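Local structure of tRNA nucleotidyl transferase-related protein (Thermotoga maritima, 3H38) at residues M136-N141 with G146-F151. The protein belongs to the class II CCA-adding enzymes, nucleotidyltransferases that build the CCA end of tRNA from CTP and ATP with magnesium. Numbering follows the deposited sequence.
Sequences MAIKLN and GLLIDF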
ATOM      1  N   MET A 136     -11.795  20.372   0.904  1.00 32.90           N
ATOM      2  CA  MET A 136     -13.030  20.960   1.358  1.00 33.43           C
ATOM      3  C   MET A 136     -13.080  20.922   2.866  1.00 24.28           C
ATOM      4  O   MET A 136     -12.458  20.079   3.526  1.00 26.67           O
ATOM      5  CB  MET A 136     -14.240  20.259   0.741  1.00 29.31           C
ATOM      6  CG  MET A 136     -14.471  20.657  -0.711  1.00 34.47           C
ATOM      7  SD  MET A 136     -15.981  19.939  -1.397  1.00 40.66           S
ATOM      8  CE  MET A 136     -15.507  18.204  -1.574  1.00 39.51           C
ATOM      9  N   ALA A 137     -13.792  21.882   3.412  1.00 18.54           N
ATOM     10  CA  ALA A 137     -13.858  21.996   4.848  1.00 27.33           C
ATOM     11  C   ALA A 137     -15.298  22.258   5.283  1.00 25.14           C
ATOM     12  O   ALA A 137     -16.170  22.658   4.474  1.00 21.77           O
ATOM     13  CB  ALA A 137     -12.883  23.100   5.337  1.00 10.66           C
ATOM     14  N   ILE A 138     -15.556  21.958   6.545  1.00 25.14           N
ATOM     15  CA  ILE A 138     -16.822  22.294   7.161  1.00 31.09           C
ATOM     16  C   ILE A 138     -16.494  22.947   8.483  1.00 27.03           C
ATOM     17  O   ILE A 138     -15.729  22.413   9.294  1.00 24.86           O
ATOM     18  CB  ILE A 138     -17.718  21.068   7.430  1.00 35.27           C
ATOM     19  CG1 ILE A 138     -18.162  20.407   6.115  1.00 39.40           C
ATOM     20  CG2 ILE A 138     -18.955  21.500   8.259  1.00 18.85           C
ATOM     21  CD1 ILE A 138     -18.672  18.971   6.283  1.00 37.93           C
ATOM     22  N   LYS A 139     -17.078  24.107   8.689  1.00 24.10           N
ATOM     23  CA  LYS A 139     -16.759  24.912   9.844  1.00 28.26           C
ATOM     24  C   LYS A 139     -17.560  24.436  11.033  1.00 24.82           C
ATOM     25  O   LYS A 139     -18.766  24.234  10.922  1.00 27.72           O
ATOM     26  CB  LYS A 139     -17.056  26.379   9.539  1.00 21.57           C
ATOM     27  CG  LYS A 139     -16.694  27.311  10.653  1.00 20.70           C
ATOM     28  CD  LYS A 139     -16.669  28.732  10.135  1.00 21.92           C
ATOM     29  CE  LYS A 139     -16.038  29.677  11.183  1.00 26.16           C
ATOM     30  NZ  LYS A 139     -16.398  31.064  10.847  1.00 27.69           N
ATOM     31  N   LEU A 140     -16.895  24.295  12.176  1.00 29.80           N
ATOM     32  CA  LEU A 140     -17.558  23.841  13.403  1.00 27.25           C
ATOM     33  C   LEU A 140     -18.012  24.907  14.416  1.00 29.66           C
ATOM     34  O   LEU A 140     -18.737  24.577  15.344  1.00 28.91           O
ATOM     35  CB  LEU A 140     -16.696  22.789  14.104  1.00 24.99           C
ATOM     36  CG  LEU A 140     -16.358  21.631  13.151  1.00 29.30           C
ATOM     37  CD1 LEU A 140     -15.725  20.459  13.891  1.00 23.88           C
ATOM     38  CD2 LEU A 140     -17.627  21.174  12.407  1.00 31.06           C
ATOM     39  N   ASN A 141     -17.587  26.160  14.258  1.00 30.40           N
ATOM     40  CA  ASN A 141     -17.958  27.194  15.219  1.00 32.24           C
ATOM     41  C   ASN A 141     -19.469  27.387  15.145  1.00 39.88           C
ATOM     42  O   ASN A 141     -20.042  27.302  14.043  1.00 31.52           O
ATOM     43  CB  ASN A 141     -17.236  28.512  14.938  1.00 28.84           C
ATOM     44  CG  ASN A 141     -15.709  28.382  14.982  1.00 36.38           C
ATOM     45  OD1 ASN A 141     -15.066  28.606  16.031  1.00 34.83           O
ATOM     46  ND2 ASN A 141     -15.119  28.033  13.842  1.00 34.50           N
ATOM     47  N   GLY A 146     -21.742  23.469  10.270  1.00 33.33           N
ATOM     48  CA  GLY A 146     -22.283  22.774   9.113  1.00 33.21           C
ATOM     49  C   GLY A 146     -22.138  23.512   7.791  1.00 26.02           C
ATOM     50  O   GLY A 146     -22.787  23.161   6.796  1.00 26.69           O
ATOM     51  N   LEU A 147     -21.289  24.535   7.785  1.00 24.27           N
ATOM     52  CA  LEU A 147     -21.002  25.306   6.577  1.00 26.85           C
ATOM     53  C   LEU A 147     -19.941  24.622   5.720  1.00 31.36           C
ATOM     54  O   LEU A 147     -18.801  24.459   6.143  1.00 30.26           O
ATOM     55  CB  LEU A 147     -20.523  26.733   6.919  1.00 23.08           C
ATOM     56  CG  LEU A 147     -20.440  27.635   5.673  1.00 30.78           C
ATOM     57  CD1 LEU A 147     -21.777  27.723   4.936  1.00 34.54           C
ATOM     58  CD2 LEU A 147     -19.944  29.026   6.006  1.00 33.98           C
ATOM     59  N   LEU A 148     -20.318  24.228   4.510  1.00 29.80           N
ATOM     60  CA  LEU A 148     -19.369  23.639   3.592  1.00 26.58           C
ATOM     61  C   LEU A 148     -18.601  24.827   3.031  1.00 35.71           C
ATOM     62  O   LEU A 148     -19.191  25.811   2.529  1.00 29.01           O
ATOM     63  CB  LEU A 148     -20.075  22.883   2.459  1.00 26.94           C
ATOM     64  CG  LEU A 148     -19.495  21.614   1.792  1.00 28.20           C
ATOM     65  CD1 LEU A 148     -19.749  21.644   0.292  1.00 32.38           C
ATOM     66  CD2 LEU A 148     -18.023  21.316   2.082  1.00 20.94           C
ATOM     67  N   ILE A 149     -17.282  24.757   3.147  1.00 28.69           N
ATOM     68  CA  ILE A 149     -16.445  25.743   2.503  1.00 22.91           C
ATOM     69  C   ILE A 149     -15.719  25.045   1.386  1.00 23.82           C
ATOM     70  O   ILE A 149     -14.881  24.163   1.620  1.00 29.06           O
ATOM     71  CB  ILE A 149     -15.448  26.364   3.453  1.00 33.81           C
ATOM     72  CG1 ILE A 149     -16.183  27.214   4.496  1.00 32.10           C
ATOM     73  CG2 ILE A 149     -14.460  27.207   2.662  1.00 27.72           C
ATOM     74  CD1 ILE A 149     -15.535  27.153   5.822  1.00 26.71           C
ATOM     75  N   ASP A 150     -16.095  25.411   0.170  1.00 25.63           N
ATOM     76  CA  ASP A 150     -15.597  24.736  -1.013  1.00 35.40           C
ATOM     77  C   ASP A 150     -15.137  25.749  -2.064  1.00 35.05           C
ATOM     78  O   ASP A 150     -15.908  26.224  -2.894  1.00 36.28           O
ATOM     79  CB  ASP A 150     -16.650  23.781  -1.561  1.00 31.46           C
ATOM     80  CG  ASP A 150     -16.252  23.175  -2.884  1.00 31.18           C
ATOM     81  OD1 ASP A 150     -17.146  22.976  -3.711  1.00 39.51           O
ATOM     82  OD2 ASP A 150     -15.049  22.927  -3.113  1.00 45.77           O
ATOM     83  N   PHE A 151     -13.859  26.083  -1.999  1.00 33.87           N
ATOM     84  CA  PHE A 151     -13.334  27.174  -2.792  1.00 27.96           C
ATOM     85  C   PHE A 151     -13.130  26.693  -4.210  1.00 31.15           C
ATOM     86  O   PHE A 151     -13.130  27.499  -5.141  1.00 37.31           O
ATOM     87  CB  PHE A 151     -11.996  27.691  -2.199  1.00 20.91           C
ATOM     88  CG  PHE A 151     -12.134  28.364  -0.853  1.00 31.63           C
ATOM     89  CD1 PHE A 151     -12.698  29.643  -0.756  1.00 37.58           C
ATOM     90  CD2 PHE A 151     -11.702  27.733   0.314  1.00 20.44           C
ATOM     91  CE1 PHE A 151     -12.844  30.295   0.491  1.00 28.81           C
ATOM     92  CE2 PHE A 151     -11.838  28.382   1.557  1.00 43.93           C
ATOM     93  CZ  PHE A 151     -12.418  29.676   1.643  1.00 31.20           C
TER
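Met136 and Asp150 run side by side at one end of a short beta hairpin, a worked example of packing just past the paired residues of two antiparallel strands. Followed outward, Met136 CB packs on Leu148 CD2 at 4.2 Å; CG, anti to the carbonyl carbon (chi1 -76°), comes 3.4 Å from Asp150 OD2; SD lies 3.6 Å from the same oxygen, and the bend at chi3 (-72°) turns CE away from the carboxylate. Asp150 is buried and directs its oxygens to backbone amides at the start of helix 154-159, OD1 accepting from Tyr155 and OD2 from Gly154. With the carboxylate replaced by an alanine's methyl, those amides would probably lose their acceptor and Met136 the group packed alongside its thioether. Ala137 and Ile149 form a hydrogen-bonded pair, Ile149 N giving a nearly straight bond to Ala137 O (2.7 Å, 175°). Next along, Ile138 meets Leu148 as a non-hydrogen-bonded pair, CG1 to CD2 at 4.1 Å, both side chains facing Val44 of helix 42-49. The hairpin, flanked by strands 37-40 and 4-6, belongs to the mixed sheet of the nucleotidyltransferase head domain, and Met136 lies about 5 Å, side chain to side chain, from the nucleotide-binding Arg45.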